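Local coordinates for protein gluconate kinase (Lactobacillus acidophilus, PDB 3LL3) that probably transfers a phosphate from ATP to a sugar or sugar acid such as xylulose or gluconate, as FGGY-type carbohydrate kinases do, at residues A[398-403]-A[422-427]; A[169-174]-A[203-208]. All coordinates share one frame; numbering follows the deposited sequence.

Overall arrangement
Two parallel strand pairings in one kinase illustrate how the same backbone scheme serves different places in a fold. Contact 1 joins neighbouring strands of the large mixed sheet in the C-terminal family region and runs straight into the ATP pocket. Contact 2 is a separate two-stranded sheet in the N-terminal family region, away from the annotated sites. The centres of contact 1 and contact 2 are about 31 Å apart, on opposite sides of the chain's centre, and they share no element. Both are partly buried. Contact 1 has one firm direct bond and a bridging water before G402 binds the phosphate, whereas contact 2 zips up through successive backbone bonds and ends in an aspartate helix cap.

Contact 1 of 2, residues A[398-403]-A[422-427]; sequences NATGGF and VTMKEQ. With ATP (adenosine-5'-triphosphate), chain C.
A399 N donates to V422 O over 2.8 Å in a nearly straight bond (170° at the proton), pairing the parallel strand ends 398-400 and 422-424, whose axes diverge by 50°. These are the two strands of a beta-alpha-beta unit, connected through helix 407-417, in the C-terminal half of an actin-like ATPase fold. Farther along, the divergence is spanned by a water: it donates to A399 O and accepts from M424 N at 3.1 Å. N398 and V422 lie alongside each other on one face of the sheet. The selenomethionine M424, bent along its chain, brings SE to 4.1 Å from N398 CB, and its CG lies 3.8 Å from T400 CG2. T400 turns this methyl to the second segment while its OG1 hydrogen-bonds N258 of the adjoining strand 254-259; beyond M424, the Q427 side chain runs past T400 in the opposite direction.

Past T400 the chain enters the ATP pocket through two glycines and a 3-10 turn at G402-F403. A side chain at G401 would press on the preceding carbonyl oxygen, and one at G402 would strike ATP O2A. F403 carries CG anti to its own nitrogen (chi1 178°), which places the ring obliquely beside the adenine, CD1 being 3.4 Å from ATP N3; V259 and V409 touch the F403 side chain. With an alanine here, the N3-C2 side of the base would probably lose that wall and a gap would be likely to open beside both valines. T261 and G300 hold ATP as well, while G402 N grips the alpha-phosphate directly, 2.8 Å from ATP O1A.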
loop_
_atom_site.group_PDB
_atom_site.type_symbol
_atom_site.label_atom_id
_atom_site.label_comp_id
_atom_site.label_asym_id
_atom_site.label_seq_id
_atom_site.Cartn_x
_atom_site.Cartn_y
_atom_site.Cartn_z
ATOM N N ASN A 398 3.361 -30.538 -4.652
ATOM C CA ASN A 398 3.362 -31.232 -3.374
ATOM C C ASN A 398 3.655 -30.256 -2.248
ATOM O O ASN A 398 4.758 -29.714 -2.163
ATOM C CB ASN A 398 4.375 -32.377 -3.386
ATOM C CG ASN A 398 4.121 -33.355 -4.518
ATOM O OD1 ASN A 398 4.854 -34.324 -4.709
ATOM N ND2 ASN A 398 3.080 -33.100 -5.277
ATOM N N ALA A 399 2.667 -30.054 -1.382
ATOM C CA ALA A 399 2.642 -28.915 -0.473
ATOM C C ALA A 399 2.678 -29.272 0.999
ATOM O O ALA A 399 1.991 -30.188 1.452
ATOM C CB ALA A 399 1.407 -28.057 -0.761
ATOM N N THR A 400 3.440 -28.496 1.752
ATOM C CA THR A 400 3.573 -28.689 3.183
ATOM C C THR A 400 3.729 -27.323 3.843
ATOM O O THR A 400 3.922 -26.327 3.156
ATOM C CB THR A 400 4.842 -29.512 3.508
ATOM O OG1 THR A 400 5.985 -28.895 2.904
ATOM C CG2 THR A 400 4.726 -30.954 2.979
ATOM N N GLY A 401 3.677 -27.287 5.169
ATOM C CA GLY A 401 3.971 -26.081 5.915
ATOM C C GLY A 401 2.772 -25.492 6.633
ATOM O O GLY A 401 1.660 -25.596 6.158
ATOM N N GLY A 402 3.022 -24.867 7.777
ATOM C CA GLY A 402 1.976 -24.349 8.632
ATOM C C GLY A 402 1.077 -23.302 8.001
ATOM O O GLY A 402 -0.066 -23.124 8.438
ATOM N N PHE A 403 1.572 -22.594 6.987
ATOM C CA PHE A 403 0.756 -21.560 6.344
ATOM C C PHE A 403 -0.342 -22.203 5.507
ATOM O O PHE A 403 -1.386 -21.603 5.278
ATOM C CB PHE A 403 1.612 -20.623 5.478
ATOM C CG PHE A 403 0.818 -19.567 4.763
ATOM C CD1 PHE A 403 0.151 -18.574 5.479
ATOM C CD2 PHE A 403 0.733 -19.561 3.374
ATOM C CE1 PHE A 403 -0.577 -17.591 4.823
ATOM C CE2 PHE A 403 -0.013 -18.577 2.701
ATOM C CZ PHE A 403 -0.662 -17.593 3.430
ATOM N N VAL A 422 -1.288 -31.043 -3.811
ATOM C CA VAL A 422 -1.281 -32.302 -3.075
ATOM C C VAL A 422 -0.640 -32.138 -1.711
ATOM O O VAL A 422 0.545 -31.821 -1.614
ATOM C CB VAL A 422 -0.512 -33.392 -3.839
ATOM C CG1 VAL A 422 -0.566 -34.701 -3.077
ATOM C CG2 VAL A 422 -1.057 -33.535 -5.245
ATOM N N THR A 423 -1.413 -32.360 -0.655
ATOM C CA THR A 423 -0.880 -32.257 0.692
ATOM C C THR A 423 -0.353 -33.623 1.098
ATOM O O THR A 423 -0.752 -34.636 0.531
ATOM C CB THR A 423 -1.926 -31.750 1.697
ATOM O OG1 THR A 423 -3.129 -32.519 1.557
ATOM C CG2 THR A 423 -2.237 -30.296 1.432
HETATM N N MSE A 424 0.565 -33.645 2.054
HETATM C CA MSE A 424 1.297 -34.868 2.381
HETATM C C MSE A 424 0.962 -35.326 3.783
HETATM O O MSE A 424 0.666 -34.515 4.663
HETATM C CB MSE A 424 2.813 -34.638 2.272
HETATM C CG MSE A 424 3.221 -33.895 1.013
HETATM SE SE MSE A 424 2.775 -34.891 -0.630
HETATM C CE MSE A 424 3.805 -36.533 -0.211
ATOM N N LYS A 425 1.019 -36.632 3.995
ATOM C CA LYS A 425 0.785 -37.180 5.327
ATOM C C LYS A 425 1.885 -36.746 6.290
ATOM O O LYS A 425 1.611 -36.482 7.462
ATOM C CB LYS A 425 0.635 -38.706 5.280
ATOM C CG LYS A 425 -0.635 -39.144 4.548
ATOM C CD LYS A 425 -0.846 -40.661 4.553
ATOM C CE LYS A 425 -2.097 -41.026 3.738
ATOM N NZ LYS A 425 -2.165 -42.482 3.390
ATOM N N GLU A 426 3.115 -36.634 5.786
ATOM C CA GLU A 426 4.258 -36.267 6.630
ATOM C C GLU A 426 4.867 -34.897 6.335
ATOM O O GLU A 426 5.440 -34.659 5.260
ATOM C CB GLU A 426 5.359 -37.323 6.544
ATOM C CG GLU A 426 6.545 -37.011 7.471
ATOM C CD GLU A 426 6.091 -36.853 8.916
ATOM O OE1 GLU A 426 6.409 -35.814 9.537
ATOM O OE2 GLU A 426 5.388 -37.767 9.416
ATOM N N GLN A 427 4.782 -34.001 7.311
ATOM C CA GLN A 427 5.343 -32.668 7.142
ATOM C C GLN A 427 6.861 -32.678 7.316
ATOM O O GLN A 427 7.539 -31.803 6.791
ATOM C CB GLN A 427 4.709 -31.661 8.110
ATOM C CG GLN A 427 3.194 -31.616 8.043
ATOM C CD GLN A 427 2.692 -31.031 6.740
ATOM O OE1 GLN A 427 2.027 -31.715 5.949
ATOM N NE2 GLN A 427 3.003 -29.758 6.508
HETATM P PG ATP C . 9.373 -25.860 11.355
HETATM O O1G ATP C . 8.461 -25.630 12.725
HETATM O O2G ATP C . 9.031 -27.339 10.682
HETATM O O3G ATP C . 10.792 -25.744 11.685
HETATM P PB ATP C . 8.204 -23.327 10.702
HETATM O O1B ATP C . 8.108 -22.395 9.351
HETATM O O2B ATP C . 8.893 -22.641 11.789
HETATM O O3B ATP C . 9.000 -24.706 10.234
HETATM P PA ATP C . 5.336 -23.982 10.435
HETATM O O1A ATP C . 5.474 -24.853 9.053
HETATM O O2A ATP C . 4.392 -24.575 11.372
HETATM O O3A ATP C . 6.725 -23.766 11.312
HETATM O "O5'" ATP C . 4.746 -22.512 9.991
HETATM C "C5'" ATP C . 4.709 -21.489 10.958
HETATM C "C4'" ATP C . 3.751 -20.425 10.482
HETATM O "O4'" ATP C . 2.393 -20.778 10.274
HETATM C "C3'" ATP C . 3.766 -18.993 11.098
HETATM O "O3'" ATP C . 4.572 -18.072 10.426
HETATM C "C2'" ATP C . 2.246 -18.646 11.297
HETATM O "O2'" ATP C . 1.963 -17.285 11.119
HETATM C "C1'" ATP C . 1.616 -19.611 10.316
HETATM N N9 ATP C . 0.293 -20.074 10.709
HETATM C C8 ATP C . -0.084 -20.615 11.884
HETATM N N7 ATP C . -1.441 -21.016 11.729
HETATM C C5 ATP C . -1.842 -20.706 10.410
HETATM C C6 ATP C . -3.059 -20.892 9.713
HETATM N N6 ATP C . -4.174 -21.548 10.383
HETATM N N1 ATP C . -3.169 -20.507 8.436
HETATM C C2 ATP C . -2.110 -19.920 7.780
HETATM N N3 ATP C . -0.924 -19.741 8.471
HETATM C C4 ATP C . -0.810 -20.135 9.770
HETATM O O HOH W 1 0.940 -31.065 3.759
#

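Contact 2 of 2, residues A[169-174]-A[203-208]; sequences LVTDTT and QLPKIA
T171 is gripped by the partner strand at both of its backbone polar atoms: T171 N donates to K206 O at 2.8 Å (170° at the proton), and T171 O accepts from A208 N at 2.9 Å. The two bonds straddle I207, the register expected of parallel strands. T173 N extends the series to A208 O at 3.1 Å, while at the other end K206 N reaches L169 O in a weak bond.

Side chains fill in on the two faces. With CG2 lying between the backbone nitrogen and the carbonyl carbon, the T171 methyl faces P205 CB at 3.9 Å and I207 CG1 at 4.1 Å. I207 sends its other branch, CG2, across T173 at about a right angle, coming within 3.8 Å of T173 OG1. On the reverse face V170 CG1 meets A208 CB at 4.0 Å.

The next shell comes from helix 157-166 and strand 232-238. The same rotation of T171 (chi1 -168°) turns OG1 to hydrogen-bond with E159 OE2, and P205 also leans on E159. K158 forms a salt bridge with D172 OD2, a pairing likely to favour the charged carboxylate. The other oxygen, OD1, faces the start of the following helix: T174 OG1 meets its syn lone pair, and T174 N adds a weak capping bond of 2.8 Å. S238 N holds T174 OG1 from outside, and L235 of strand 232-238 backs V170 and D172.

The result is a short two-stranded parallel sheet, set beside the main sheet of the N-terminal region, whose first strand passes directly into helix 173-176 through an aspartate N-cap.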
loop_
_atom_site.group_PDB
_atom_site.type_symbol
_atom_site.label_atom_id
_atom_site.label_comp_id
_atom_site.label_asym_id
_atom_site.label_seq_id
_atom_site.Cartn_x
_atom_site.Cartn_y
_atom_site.Cartn_z
ATOM N N LEU A 169 36.384 -35.678 7.143
ATOM C CA LEU A 169 35.853 -34.436 6.607
ATOM C C LEU A 169 35.316 -34.684 5.211
ATOM O O LEU A 169 36.078 -34.690 4.243
ATOM C CB LEU A 169 36.935 -33.359 6.534
ATOM C CG LEU A 169 37.072 -32.418 7.727
ATOM C CD1 LEU A 169 38.100 -31.316 7.435
ATOM C CD2 LEU A 169 35.736 -31.804 8.064
ATOM N N VAL A 170 33.998 -34.861 5.109
ATOM C CA VAL A 170 33.361 -35.141 3.836
ATOM C C VAL A 170 32.066 -34.340 3.714
ATOM O O VAL A 170 31.323 -34.205 4.689
ATOM C CB VAL A 170 33.018 -36.625 3.722
ATOM C CG1 VAL A 170 32.381 -36.918 2.376
ATOM C CG2 VAL A 170 34.279 -37.483 3.929
ATOM N N THR A 171 31.819 -33.792 2.533
ATOM C CA THR A 171 30.530 -33.149 2.248
ATOM C C THR A 171 29.826 -33.883 1.099
ATOM O O THR A 171 30.480 -34.577 0.311
ATOM C CB THR A 171 30.699 -31.642 1.930
ATOM O OG1 THR A 171 29.418 -31.002 1.929
ATOM C CG2 THR A 171 31.384 -31.427 0.577
ATOM N N ASP A 172 28.505 -33.770 0.999
ATOM C CA ASP A 172 27.828 -34.397 -0.124
ATOM C C ASP A 172 27.641 -33.349 -1.208
ATOM O O ASP A 172 27.729 -32.153 -0.947
ATOM C CB ASP A 172 26.460 -34.966 0.275
ATOM C CG ASP A 172 25.452 -33.869 0.585
ATOM O OD1 ASP A 172 24.553 -33.610 -0.249
ATOM O OD2 ASP A 172 25.573 -33.254 1.667
ATOM N N THR A 173 27.385 -33.810 -2.419
ATOM C CA THR A 173 27.168 -32.940 -3.559
ATOM C C THR A 173 26.123 -31.834 -3.286
ATOM O O THR A 173 26.336 -30.703 -3.669
ATOM C CB THR A 173 26.706 -33.755 -4.776
ATOM O OG1 THR A 173 27.647 -34.808 -5.043
ATOM C CG2 THR A 173 26.568 -32.869 -5.982
ATOM N N THR A 174 24.992 -32.161 -2.647
ATOM C CA THR A 174 23.919 -31.158 -2.491
ATOM C C THR A 174 24.345 -30.056 -1.530
ATOM O O THR A 174 23.865 -28.923 -1.606
ATOM C CB THR A 174 22.579 -31.763 -1.966
ATOM O OG1 THR A 174 22.680 -31.979 -0.557
ATOM C CG2 THR A 174 22.247 -33.067 -2.661
ATOM N N GLN A 203 41.752 -27.535 1.371
ATOM C CA GLN A 203 41.186 -26.816 2.509
ATOM C C GLN A 203 39.671 -26.992 2.597
ATOM O O GLN A 203 39.020 -26.410 3.463
ATOM C CB GLN A 203 41.506 -25.335 2.427
ATOM C CG GLN A 203 42.951 -24.994 2.706
ATOM C CD GLN A 203 43.251 -23.576 2.322
ATOM O OE1 GLN A 203 43.337 -23.254 1.138
ATOM N NE2 GLN A 203 43.377 -22.702 3.316
ATOM N N LEU A 204 39.123 -27.792 1.689
ATOM C CA LEU A 204 37.685 -28.060 1.650
ATOM C C LEU A 204 37.406 -29.548 1.810
ATOM O O LEU A 204 38.231 -30.381 1.435
ATOM C CB LEU A 204 37.101 -27.577 0.325
ATOM C CG LEU A 204 37.277 -26.082 0.088
ATOM C CD1 LEU A 204 36.924 -25.750 -1.346
ATOM C CD2 LEU A 204 36.435 -25.279 1.094
ATOM N N PRO A 205 36.220 -29.895 2.330
ATOM C CA PRO A 205 35.932 -31.328 2.464
ATOM C C PRO A 205 35.968 -32.002 1.100
ATOM O O PRO A 205 35.739 -31.338 0.096
ATOM C CB PRO A 205 34.488 -31.345 2.994
ATOM C CG PRO A 205 34.224 -29.948 3.512
ATOM C CD PRO A 205 35.066 -29.047 2.673
ATOM N N LYS A 206 36.231 -33.302 1.057
ATOM C CA LYS A 206 36.019 -34.060 -0.168
ATOM C C LYS A 206 34.517 -34.202 -0.430
ATOM O O LYS A 206 33.718 -34.180 0.504
ATOM C CB LYS A 206 36.670 -35.439 -0.065
ATOM C CG LYS A 206 38.167 -35.401 -0.330
ATOM C CD LYS A 206 38.858 -36.683 0.113
ATOM C CE LYS A 206 40.264 -36.780 -0.478
ATOM N NZ LYS A 206 40.210 -37.023 -1.952
ATOM N N ILE A 207 34.145 -34.344 -1.700
ATOM C CA ILE A 207 32.736 -34.442 -2.090
ATOM C C ILE A 207 32.356 -35.892 -2.391
ATOM O O ILE A 207 33.042 -36.569 -3.156
ATOM C CB ILE A 207 32.442 -33.574 -3.335
ATOM C CG1 ILE A 207 32.927 -32.148 -3.111
ATOM C CG2 ILE A 207 30.936 -33.568 -3.638
ATOM C CD1 ILE A 207 32.959 -31.293 -4.367
ATOM N N ALA A 208 31.285 -36.376 -1.770
ATOM C CA ALA A 208 30.759 -37.699 -2.088
ATOM C C ALA A 208 29.243 -37.649 -2.284
ATOM O O ALA A 208 28.630 -36.592 -2.104
ATOM C CB ALA A 208 31.114 -38.696 -0.995
#